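Local coordinates for nucleotidyltransferase-like protein (Exiguobacterium sibiricum, PDB 3C18) that probably transfers nucleotides, and joins a nucleotidyltransferase-like domain to a helical substrate-binding domain and a helix-turn-helix domain, at residues A128-R133 and H214-K219; S218-G223 and I264-I269; F228-M231 and P237-M240; Q274-K277 and E282-T285. All coordinates share one frame; numbering follows the deposited sequence.

Interaction 1. Residues A128-R133 and H214-K219; sequences AKLLRR and HLLQSK
Leu130 and Leu131 meet Leu216 in a small apolar contact between helix 116-142 and the C-terminal end of helix 201-218, in the YgxA-like substrate binding domain. All three side chains are buried, and no hydrogen bond crosses between the segments. The backbones keep their distance: the nearest pair, Leu131 CA and Leu216 CA, is 7.6 Å apart. Side chains therefore do all the bridging.

Leu216 is the hub. It points at the other helix, and its two methyls serve different partners. Leu216 CD1 lies 3.5 Å from Leu130 CD2, tighter than carbon pairs usually pack, and 3.7 Å from Leu130 CG. These two leucines slide past each other in opposite directions, so their branches lie alongside. The other methyl, Leu216 CD2, touches Leu131 CD1 at 4.0 Å. This second pair crosses at about a right angle and is looser. Leu131 leaves its backbone to one side of the partner helix. Its CG is anti to the backbone N (chi1 178°), and the end of its branch comes back toward Leu216. The second torsion of Leu216 (chi2 31°) lies away from a staggered value, which is consistent with some crowding on the tight side.

Lys219 ends helix 201-218 just past the contact, and its amine makes salt bridges with Glu167 and Asp184. Leu216 also packs on Phe127 and Phe134, within helix 116-142. Leu131 also touches Phe262 of helix 253-265, and Arg132 makes a salt bridge to Asp255 of that same helix.

Interaction 2. Residues S218-G223 and I264-I269; sequences SKVLSG and IRKGLI
Leu268 reaches from the turn after helix 253-265 to Val220 and Leu221, in the first turn of helix 220-231. Its CB rests against the ring of Phe228, 3.8 Å from Phe228 CZ. Its CG is anti to the carbonyl carbon (chi1 -67°), and the branch beyond it extends toward the start of the partner helix. The CD1 methyl does most of the work. It lies 3.7 Å from Val220 CG2 and 4.0 Å from Val220 CG1, so it sits against both branches of the valine. Leu268 and Val220 reach for each other tip to tip. The same methyl is 3.8 Å from Leu221 CD2. Leu268 CD2 meets that leucine methyl too, at 4.1 Å. Here the two leucines cross at about a right angle.

Val220 is buried, whereas Leu221 is exposed, so the contact runs from the interior out to the surface. On the inner side Val220 also packs on Phe262 and Phe263. Lys266 adds a light touch, its CG 4.3 Å from Val220 CG2. Its chain then leads away, and its amine makes a weak hydrogen bond with Gln217. No hydrogen bond joins the two segments.

Leu268 follows directly on the turn that closes helix 253-265. There Gly267 has a positive phi (81°) and forms a Schellman motif. The chain then passes through Leu268, which shares backbone hydrogen bonds with Val289, into strand 269-275. A third helix that turns directly into a beta hairpin, packed against the first helix, is consistent with a winged helix-turn-helix domain.

Interaction 3. Residues F228-M231 and P237-M240; sequences FEVM and PWTM
Trp238 lays its indole against Met231 and Val230, at the end of the first helix of what is probably a winged helix-turn-helix domain. The indole N-H bonds to a backbone carbonyl: Trp238 NE1 donates to Met231 O over 3.0 Å. The bond is fairly straight (161° at the hydrogen). It lies nearly in the ring plane and meets a lone pair of the carbonyl oxygen. This ties the last turn of helix 220-231 to strand 238-239.

Met231, a selenomethionine, lies over one face of the same ring, its CG offset toward the rim near NE1. That CG makes a CH-pi contact with the five-membered ring, 4.2 Å from the centroid. Its SE stands farther above that face, a distant Met-aromatic contact. Val230 adds a looser touch, its CG1 4.4 Å from Trp238 CH2. A phenylalanine here would probably leave the Met231 carbonyl oxygen without this donor and the indole's space partly unfilled.

Farther out, backbone hydrogen bonds with Tyr286 hold Trp238 on the sheet, Leu243 packs against its ring, and Arg234 makes a cation-pi contact. The Met231 chain bends at its third torsion (chi3 81°), and its CE ends 3.9 Å from Trp238 CD1.

Interaction 4. Residues Q274-K277 and E282-T285; sequences QRTK and ELVT
Gln274 and Leu283 form an antiparallel hydrogen-bonded pair, with Gln274 N to Leu283 O at 2.9 Å and Leu283 N to Gln274 O at 3.0 Å. Next to it, Arg275 and Glu282 make a non-hydrogen-bonded pair whose CA atoms come within 4.0 Å. Glu282 CA also gives a CA-H...O contact to Gln274 O at 3.3 Å. Together these bonds form part of the beta hairpin of strands 269-275 and 281-288, probably the wing of a winged helix-turn-helix domain.

On the sheet face that carries Gln274 and Leu283, Gln274 reaches along the partner strand to Thr285. Its extended chain crosses the threonine at about a right angle, with Gln274 CD 3.8 Å from Thr285 CG2. The amide rests on a methyl and makes no hydrogen bond with the threonine. The Thr285 torsion (chi1 68°) puts OG1 between the backbone N and carbonyl carbon, and the hydroxyl pairs with Ser272 OG. With alanine instead of Thr285, Ser272 OG is likely to lose its hydroxyl partner and the Gln274 amide the methyl it rests on.

On the other face Arg275 and Glu282 touch through their aliphatic parts, Arg275 CB lying 3.6 Å from Glu282 CG. Their charged ends part: Arg275 NE and Glu282 OE2 are 6.0 Å from each other. Arg275 instead bonds to the carbonyl of Leu279, and Glu282 makes a salt bridge with Arg59 of the second subunit. Glu282 and Leu283 also pair with a strand of that subunit. The acid's charge is thus probably balanced mainly across the dimer interface and not within the hairpin.

The four contacts run from the helical domain out to the probable wing. Along the chain, interaction 1 closes before interactions 3 and 4 open, interaction 3 falls between the two segments of interaction 2, and interaction 4 comes last. Interactions 1 and 2 have centres 10 Å apart. Their shared Ser218 and Lys219 join the substrate-binding helices to helix 220-231, which opens what is probably a winged helix-turn-helix domain. At its far end, in interaction 3, Phe228 packs on Leu268 and Ile269, and Met231 on Ile269. Interactions 3 and 4 meet on one sheet, which reaches the second subunit. Interactions 1 and 4 have centres about 31 Å apart.

Interaction 1. Residues A128-R133 and H214-K219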
loop_
_atom_site.group_PDB
_atom_site.type_symbol
_atom_site.label_atom_id
_atom_site.label_comp_id
_atom_site.label_asym_id
_atom_site.label_seq_id
_atom_site.Cartn_x
_atom_site.Cartn_y
_atom_site.Cartn_z
ATOM N N ALA A 128 -9.115 6.983 7.069
ATOM C CA ALA A 128 -8.671 5.734 7.760
ATOM C C ALA A 128 -7.154 5.753 8.002
ATOM O O ALA A 128 -6.622 5.396 9.085
ATOM C CB ALA A 128 -9.058 4.515 6.917
ATOM N N LYS A 129 -6.431 6.211 6.995
ATOM C CA LYS A 129 -4.959 6.187 7.062
ATOM C C LYS A 129 -4.452 7.301 7.964
ATOM O O LYS A 129 -3.443 7.162 8.692
ATOM C CB LYS A 129 -4.356 6.331 5.670
ATOM C CG LYS A 129 -4.606 5.182 4.714
ATOM C CD LYS A 129 -4.157 3.863 5.279
ATOM N N LEU A 130 -5.140 8.427 7.902
ATOM C CA LEU A 130 -4.790 9.568 8.796
ATOM C C LEU A 130 -4.894 9.116 10.251
ATOM O O LEU A 130 -4.037 9.393 11.102
ATOM C CB LEU A 130 -5.741 10.745 8.562
ATOM C CG LEU A 130 -5.909 11.850 9.594
ATOM C CD1 LEU A 130 -4.614 12.577 9.898
ATOM C CD2 LEU A 130 -7.000 12.821 9.064
ATOM N N LEU A 131 -5.945 8.366 10.512
ATOM C CA LEU A 131 -6.301 7.957 11.873
ATOM C C LEU A 131 -5.277 6.977 12.401
ATOM O O LEU A 131 -4.794 7.098 13.512
ATOM C CB LEU A 131 -7.731 7.371 11.912
ATOM C CG LEU A 131 -8.219 6.862 13.271
ATOM C CD1 LEU A 131 -8.426 7.995 14.271
ATOM C CD2 LEU A 131 -9.530 6.061 13.064
ATOM N N ARG A 132 -4.856 6.076 11.538
ATOM C CA ARG A 132 -3.873 5.044 11.901
ATOM C C ARG A 132 -2.497 5.640 12.097
ATOM O O ARG A 132 -1.768 5.299 13.039
ATOM C CB ARG A 132 -3.819 3.967 10.822
ATOM C CG ARG A 132 -2.918 2.821 11.141
ATOM C CD ARG A 132 -3.519 1.900 12.244
ATOM N NE ARG A 132 -4.810 1.304 11.859
ATOM C CZ ARG A 132 -4.942 0.144 11.212
ATOM N NH1 ARG A 132 -3.863 -0.541 10.856
ATOM N NH2 ARG A 132 -6.153 -0.330 10.915
ATOM N N ARG A 133 -2.126 6.568 11.233
ATOM C CA ARG A 133 -0.810 7.234 11.377
ATOM C C ARG A 133 -0.765 8.101 12.636
ATOM O O ARG A 133 0.239 8.146 13.370
ATOM C CB ARG A 133 -0.435 8.035 10.119
ATOM C CG ARG A 133 -0.221 7.189 8.880
ATOM C CD ARG A 133 1.093 6.404 8.851
ATOM N NE ARG A 133 1.117 5.266 9.765
ATOM C CZ ARG A 133 0.486 4.111 9.556
ATOM N NH1 ARG A 133 -0.224 3.924 8.465
ATOM N NH2 ARG A 133 0.529 3.157 10.466
ATOM N N HIS A 214 -7.169 17.739 16.708
ATOM C CA HIS A 214 -8.216 18.734 16.523
ATOM C C HIS A 214 -8.855 18.596 15.142
ATOM O O HIS A 214 -10.067 18.503 14.996
ATOM C CB HIS A 214 -7.615 20.121 16.655
ATOM C CG HIS A 214 -8.611 21.230 16.577
ATOM N ND1 HIS A 214 -9.753 21.264 17.352
ATOM C CD2 HIS A 214 -8.608 22.378 15.858
ATOM C CE1 HIS A 214 -10.426 22.369 17.090
ATOM N NE2 HIS A 214 -9.750 23.062 16.189
ATOM N N LEU A 215 -8.006 18.600 14.129
ATOM C CA LEU A 215 -8.453 18.528 12.714
ATOM C C LEU A 215 -9.122 17.201 12.371
ATOM O O LEU A 215 -9.984 17.083 11.485
ATOM C CB LEU A 215 -7.285 18.847 11.768
ATOM C CG LEU A 215 -6.829 20.299 11.936
ATOM C CD1 LEU A 215 -5.684 20.696 11.049
ATOM C CD2 LEU A 215 -7.985 21.200 11.662
ATOM N N LEU A 216 -8.773 16.203 13.143
ATOM C CA LEU A 216 -9.291 14.844 12.958
ATOM C C LEU A 216 -10.756 14.820 13.360
ATOM O O LEU A 216 -11.625 14.289 12.673
ATOM C CB LEU A 216 -8.510 13.872 13.846
ATOM C CG LEU A 216 -8.502 12.393 13.548
ATOM C CD1 LEU A 216 -8.630 12.154 12.084
ATOM C CD2 LEU A 216 -7.196 11.809 14.040
ATOM N N GLN A 217 -10.978 15.323 14.562
ATOM C CA GLN A 217 -12.322 15.473 15.117
ATOM C C GLN A 217 -13.169 16.351 14.166
ATOM O O GLN A 217 -14.324 16.089 13.872
ATOM C CB GLN A 217 -12.235 16.128 16.507
ATOM C CG GLN A 217 -13.569 16.604 17.049
ATOM C CD GLN A 217 -14.365 15.482 17.667
ATOM O OE1 GLN A 217 -13.999 14.982 18.733
ATOM N NE2 GLN A 217 -15.471 15.089 17.019
ATOM N N SER A 218 -12.531 17.357 13.619
ATOM C CA SER A 218 -13.221 18.324 12.749
ATOM C C SER A 218 -13.688 17.717 11.422
ATOM O O SER A 218 -14.641 18.187 10.831
ATOM C CB SER A 218 -12.320 19.528 12.456
ATOM O OG SER A 218 -11.807 20.113 13.654
ATOM N N LYS A 219 -12.991 16.693 10.951
ATOM C CA LYS A 219 -13.278 16.072 9.639
ATOM C C LYS A 219 -13.891 14.688 9.780
ATOM O O LYS A 219 -13.934 13.901 8.864
ATOM C CB LYS A 219 -11.998 15.963 8.811
ATOM C CG LYS A 219 -11.308 17.311 8.601
ATOM C CD LYS A 219 -10.200 17.283 7.572
ATOM C CE LYS A 219 -9.554 18.651 7.395
ATOM N NZ LYS A 219 -10.394 19.558 6.593
#

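Interaction 2. Residues S218-G223 and I264-I269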
loop_
_atom_site.group_PDB
_atom_site.type_symbol
_atom_site.label_atom_id
_atom_site.label_comp_id
_atom_site.label_asym_id
_atom_site.label_seq_id
_atom_site.Cartn_x
_atom_site.Cartn_y
_atom_site.Cartn_z
ATOM N N SER A 218 -12.531 17.357 13.619
ATOM C CA SER A 218 -13.221 18.324 12.749
ATOM C C SER A 218 -13.688 17.717 11.422
ATOM O O SER A 218 -14.641 18.187 10.831
ATOM C CB SER A 218 -12.320 19.528 12.456
ATOM O OG SER A 218 -11.807 20.113 13.654
ATOM N N LYS A 219 -12.991 16.693 10.951
ATOM C CA LYS A 219 -13.278 16.072 9.639
ATOM C C LYS A 219 -13.891 14.688 9.780
ATOM O O LYS A 219 -13.934 13.901 8.864
ATOM C CB LYS A 219 -11.998 15.963 8.811
ATOM C CG LYS A 219 -11.308 17.311 8.601
ATOM C CD LYS A 219 -10.200 17.283 7.572
ATOM C CE LYS A 219 -9.554 18.651 7.395
ATOM N NZ LYS A 219 -10.394 19.558 6.593
ATOM N N VAL A 220 -14.385 14.435 10.957
ATOM C CA VAL A 220 -14.896 13.131 11.316
ATOM C C VAL A 220 -16.030 12.729 10.380
ATOM O O VAL A 220 -16.151 11.564 9.952
ATOM C CB VAL A 220 -15.326 13.110 12.827
ATOM C CG1 VAL A 220 -16.613 13.895 13.036
ATOM C CG2 VAL A 220 -15.479 11.673 13.313
ATOM N N LEU A 221 -16.863 13.697 10.034
ATOM C CA LEU A 221 -18.021 13.374 9.180
ATOM C C LEU A 221 -17.609 13.103 7.740
ATOM O O LEU A 221 -18.267 12.344 7.014
ATOM C CB LEU A 221 -19.127 14.420 9.268
ATOM C CG LEU A 221 -19.875 14.442 10.608
ATOM C CD1 LEU A 221 -20.980 15.525 10.592
ATOM C CD2 LEU A 221 -20.448 13.054 10.953
ATOM N N SER A 222 -16.492 13.676 7.332
ATOM C CA SER A 222 -15.997 13.461 5.963
ATOM C C SER A 222 -15.499 12.036 5.855
ATOM O O SER A 222 -15.673 11.332 4.848
ATOM C CB SER A 222 -14.871 14.427 5.622
ATOM O OG SER A 222 -15.384 15.745 5.481
ATOM N N GLY A 223 -14.912 11.608 6.945
ATOM C CA GLY A 223 -14.323 10.304 7.017
ATOM C C GLY A 223 -15.365 9.202 7.131
ATOM O O GLY A 223 -15.231 8.128 6.543
ATOM N N ILE A 264 -17.268 5.228 17.514
ATOM C CA ILE A 264 -18.010 4.916 18.752
ATOM C C ILE A 264 -17.595 5.927 19.785
ATOM O O ILE A 264 -18.406 6.483 20.490
ATOM C CB ILE A 264 -17.710 3.487 19.282
ATOM C CG1 ILE A 264 -18.392 2.435 18.378
ATOM C CG2 ILE A 264 -18.191 3.367 20.718
ATOM C CD1 ILE A 264 -18.005 1.085 18.688
ATOM N N ARG A 265 -16.310 6.216 19.834
ATOM C CA ARG A 265 -15.787 7.156 20.839
ATOM C C ARG A 265 -16.201 8.593 20.544
ATOM O O ARG A 265 -16.203 9.424 21.417
ATOM C CB ARG A 265 -14.277 7.057 20.925
ATOM C CG ARG A 265 -13.833 5.782 21.596
ATOM C CD ARG A 265 -12.327 5.693 21.736
ATOM N NE ARG A 265 -11.706 5.363 20.461
ATOM C CZ ARG A 265 -10.833 6.138 19.817
ATOM N NH1 ARG A 265 -10.429 7.288 20.348
ATOM N NH2 ARG A 265 -10.344 5.740 18.649
ATOM N N LYS A 266 -16.560 8.878 19.312
ATOM C CA LYS A 266 -16.965 10.229 18.916
ATOM C C LYS A 266 -18.474 10.361 18.933
ATOM O O LYS A 266 -19.041 11.406 18.587
ATOM C CB LYS A 266 -16.469 10.559 17.512
ATOM C CG LYS A 266 -14.985 10.662 17.415
ATOM C CD LYS A 266 -14.432 11.637 18.397
ATOM C CE LYS A 266 -12.944 11.456 18.573
ATOM N NZ LYS A 266 -12.478 12.073 19.824
ATOM N N GLY A 267 -19.120 9.274 19.309
ATOM C CA GLY A 267 -20.564 9.263 19.482
ATOM C C GLY A 267 -21.364 9.098 18.225
ATOM O O GLY A 267 -22.558 9.289 18.239
ATOM N N LEU A 268 -20.722 8.682 17.140
ATOM C CA LEU A 268 -21.420 8.569 15.833
ATOM C C LEU A 268 -21.925 7.158 15.518
ATOM O O LEU A 268 -22.723 6.937 14.620
ATOM C CB LEU A 268 -20.487 9.017 14.722
ATOM C CG LEU A 268 -20.150 10.513 14.782
ATOM C CD1 LEU A 268 -19.050 10.843 13.762
ATOM C CD2 LEU A 268 -21.415 11.309 14.516
ATOM N N ILE A 269 -21.408 6.211 16.280
ATOM C CA ILE A 269 -21.816 4.815 16.170
ATOM C C ILE A 269 -22.125 4.321 17.557
ATOM O O ILE A 269 -21.444 4.659 18.533
ATOM C CB ILE A 269 -20.748 3.909 15.486
ATOM C CG1 ILE A 269 -20.800 4.040 13.963
ATOM C CG2 ILE A 269 -21.009 2.436 15.799
ATOM C CD1 ILE A 269 -19.686 3.282 13.251
#

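Interaction 3. Residues F228-M231 and P237-M240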
loop_
_atom_site.group_PDB
_atom_site.type_symbol
_atom_site.label_atom_id
_atom_site.label_comp_id
_atom_site.label_asym_id
_atom_site.label_seq_id
_atom_site.Cartn_x
_atom_site.Cartn_y
_atom_site.Cartn_z
ATOM N N PHE A 228 -21.329 5.418 7.033
ATOM C CA PHE A 228 -22.660 5.643 7.656
ATOM C C PHE A 228 -23.796 5.442 6.659
ATOM O O PHE A 228 -24.816 4.853 6.963
ATOM C CB PHE A 228 -22.777 7.035 8.254
ATOM C CG PHE A 228 -21.727 7.337 9.268
ATOM C CD1 PHE A 228 -21.194 6.316 10.027
ATOM C CD2 PHE A 228 -21.339 8.642 9.509
ATOM C CE1 PHE A 228 -20.252 6.582 10.991
ATOM C CE2 PHE A 228 -20.361 8.915 10.450
ATOM C CZ PHE A 228 -19.826 7.873 11.191
ATOM N N GLU A 229 -23.561 5.862 5.438
ATOM C CA GLU A 229 -24.575 5.765 4.393
ATOM C C GLU A 229 -24.817 4.302 4.071
ATOM O O GLU A 229 -25.957 3.883 3.885
ATOM C CB GLU A 229 -24.153 6.487 3.120
ATOM C CG GLU A 229 -25.184 6.429 1.980
ATOM N N VAL A 230 -23.745 3.521 3.992
ATOM C CA VAL A 230 -23.904 2.075 3.714
ATOM C C VAL A 230 -24.658 1.436 4.886
ATOM O O VAL A 230 -25.550 0.603 4.706
ATOM C CB VAL A 230 -22.554 1.356 3.487
ATOM C CG1 VAL A 230 -22.704 -0.183 3.606
ATOM C CG2 VAL A 230 -22.001 1.738 2.143
HETATM N N MSE A 231 -24.318 1.854 6.098
HETATM C CA MSE A 231 -24.921 1.252 7.299
HETATM C C MSE A 231 -26.401 1.540 7.406
HETATM O O MSE A 231 -27.202 0.694 7.826
HETATM C CB MSE A 231 -24.192 1.681 8.552
HETATM C CG MSE A 231 -22.885 1.003 8.714
HETATM SE SE MSE A 231 -21.855 1.591 10.256
HETATM C CE MSE A 231 -22.743 0.544 11.628
ATOM N N PRO A 237 -29.022 -2.875 13.708
ATOM C CA PRO A 237 -27.574 -2.876 13.837
ATOM C C PRO A 237 -26.934 -3.951 13.008
ATOM O O PRO A 237 -27.593 -4.867 12.566
ATOM C CB PRO A 237 -27.377 -3.140 15.322
ATOM C CG PRO A 237 -28.639 -2.742 15.952
ATOM C CD PRO A 237 -29.698 -3.081 14.979
ATOM N N TRP A 238 -25.625 -3.798 12.827
ATOM C CA TRP A 238 -24.796 -4.717 12.080
ATOM C C TRP A 238 -23.858 -5.434 12.989
ATOM O O TRP A 238 -23.319 -4.825 13.928
ATOM C CB TRP A 238 -23.910 -3.961 11.136
ATOM C CG TRP A 238 -24.576 -3.195 10.069
ATOM C CD1 TRP A 238 -25.318 -2.062 10.209
ATOM C CD2 TRP A 238 -24.479 -3.445 8.670
ATOM N NE1 TRP A 238 -25.715 -1.614 8.967
ATOM C CE2 TRP A 238 -25.243 -2.467 8.014
ATOM C CE3 TRP A 238 -23.852 -4.417 7.907
ATOM C CZ2 TRP A 238 -25.337 -2.397 6.639
ATOM C CZ3 TRP A 238 -23.976 -4.359 6.534
ATOM C CH2 TRP A 238 -24.707 -3.354 5.916
ATOM N N THR A 239 -23.605 -6.714 12.703
ATOM C CA THR A 239 -22.490 -7.383 13.407
ATOM C C THR A 239 -21.203 -6.978 12.660
ATOM O O THR A 239 -21.250 -6.550 11.531
ATOM C CB THR A 239 -22.617 -8.908 13.371
ATOM O OG1 THR A 239 -22.538 -9.351 12.016
ATOM C CG2 THR A 239 -23.911 -9.373 13.976
HETATM N N MSE A 240 -20.048 -7.138 13.288
HETATM C CA MSE A 240 -18.783 -6.843 12.620
HETATM C C MSE A 240 -18.638 -7.704 11.394
HETATM O O MSE A 240 -18.249 -7.245 10.337
HETATM C CB MSE A 240 -17.587 -7.101 13.553
HETATM C CG MSE A 240 -16.218 -6.860 12.941
HETATM SE SE MSE A 240 -16.031 -5.095 12.097
HETATM C CE MSE A 240 -16.121 -3.872 13.604
#

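Interaction 4. Residues Q274-K277 and E282-T285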
loop_
_atom_site.group_PDB
_atom_site.type_symbol
_atom_site.label_atom_id
_atom_site.label_comp_id
_atom_site.label_asym_id
_atom_site.label_seq_id
_atom_site.Cartn_x
_atom_site.Cartn_y
_atom_site.Cartn_z
ATOM N N GLN A 274 -26.007 -8.384 21.558
ATOM C CA GLN A 274 -27.201 -9.194 21.368
ATOM C C GLN A 274 -26.942 -10.652 21.635
ATOM O O GLN A 274 -26.196 -11.303 20.915
ATOM C CB GLN A 274 -27.699 -9.062 19.931
ATOM C CG GLN A 274 -28.248 -7.688 19.567
ATOM C CD GLN A 274 -28.791 -7.628 18.130
ATOM O OE1 GLN A 274 -28.837 -8.650 17.421
ATOM N NE2 GLN A 274 -29.198 -6.431 17.697
ATOM N N ARG A 275 -27.570 -11.185 22.660
ATOM C CA ARG A 275 -27.312 -12.564 23.029
ATOM C C ARG A 275 -28.164 -13.500 22.229
ATOM O O ARG A 275 -29.364 -13.327 22.109
ATOM C CB ARG A 275 -27.507 -12.805 24.522
ATOM C CG ARG A 275 -27.028 -14.188 24.943
ATOM C CD ARG A 275 -27.012 -14.359 26.440
ATOM N NE ARG A 275 -28.332 -14.135 27.000
ATOM C CZ ARG A 275 -29.350 -14.979 26.903
ATOM N NH1 ARG A 275 -29.204 -16.124 26.257
ATOM N NH2 ARG A 275 -30.518 -14.678 27.459
ATOM N N THR A 276 -27.510 -14.516 21.695
ATOM C CA THR A 276 -28.184 -15.510 20.862
ATOM C C THR A 276 -29.103 -16.331 21.753
ATOM O O THR A 276 -28.719 -16.821 22.813
ATOM C CB THR A 276 -27.184 -16.348 20.057
ATOM O OG1 THR A 276 -26.418 -15.465 19.238
ATOM C CG2 THR A 276 -27.886 -17.358 19.168
ATOM N N LYS A 277 -30.357 -16.437 21.336
ATOM C CA LYS A 277 -31.305 -17.185 22.108
ATOM C C LYS A 277 -30.799 -18.610 22.299
ATOM O O LYS A 277 -30.402 -19.262 21.364
ATOM C CB LYS A 277 -32.703 -17.157 21.485
ATOM C CG LYS A 277 -33.378 -15.850 21.677
ATOM C CD LYS A 277 -34.842 -15.889 21.204
ATOM C CE LYS A 277 -35.490 -14.587 21.561
ATOM N NZ LYS A 277 -36.891 -14.510 21.064
ATOM N N GLU A 282 -22.881 -13.523 22.959
ATOM C CA GLU A 282 -23.418 -12.287 22.423
ATOM C C GLU A 282 -22.591 -11.832 21.232
ATOM O O GLU A 282 -21.378 -11.966 21.183
ATOM C CB GLU A 282 -23.407 -11.156 23.433
ATOM C CG GLU A 282 -24.241 -11.407 24.652
ATOM C CD GLU A 282 -23.916 -10.453 25.759
ATOM O OE1 GLU A 282 -22.887 -10.670 26.413
ATOM O OE2 GLU A 282 -24.673 -9.497 25.987
ATOM N N LEU A 283 -23.299 -11.367 20.223
ATOM C CA LEU A 283 -22.676 -10.729 19.081
ATOM C C LEU A 283 -22.691 -9.253 19.357
ATOM O O LEU A 283 -23.682 -8.723 19.798
ATOM C CB LEU A 283 -23.463 -10.991 17.783
ATOM C CG LEU A 283 -23.097 -12.299 17.050
ATOM C CD1 LEU A 283 -22.707 -13.331 18.045
ATOM C CD2 LEU A 283 -24.263 -12.756 16.266
ATOM N N VAL A 284 -21.548 -8.614 19.119
ATOM C CA VAL A 284 -21.438 -7.173 19.205
ATOM C C VAL A 284 -22.059 -6.609 17.961
ATOM O O VAL A 284 -21.858 -7.139 16.872
ATOM C CB VAL A 284 -19.993 -6.723 19.303
ATOM C CG1 VAL A 284 -19.935 -5.266 19.649
ATOM C CG2 VAL A 284 -19.265 -7.631 20.354
ATOM N N THR A 285 -22.837 -5.532 18.139
ATOM C CA THR A 285 -23.558 -4.905 17.026
ATOM C C THR A 285 -23.363 -3.401 17.054
ATOM O O THR A 285 -23.038 -2.807 18.102
ATOM C CB THR A 285 -25.068 -5.272 17.018
ATOM O OG1 THR A 285 -25.720 -4.680 18.139
ATOM C CG2 THR A 285 -25.273 -6.773 17.094
#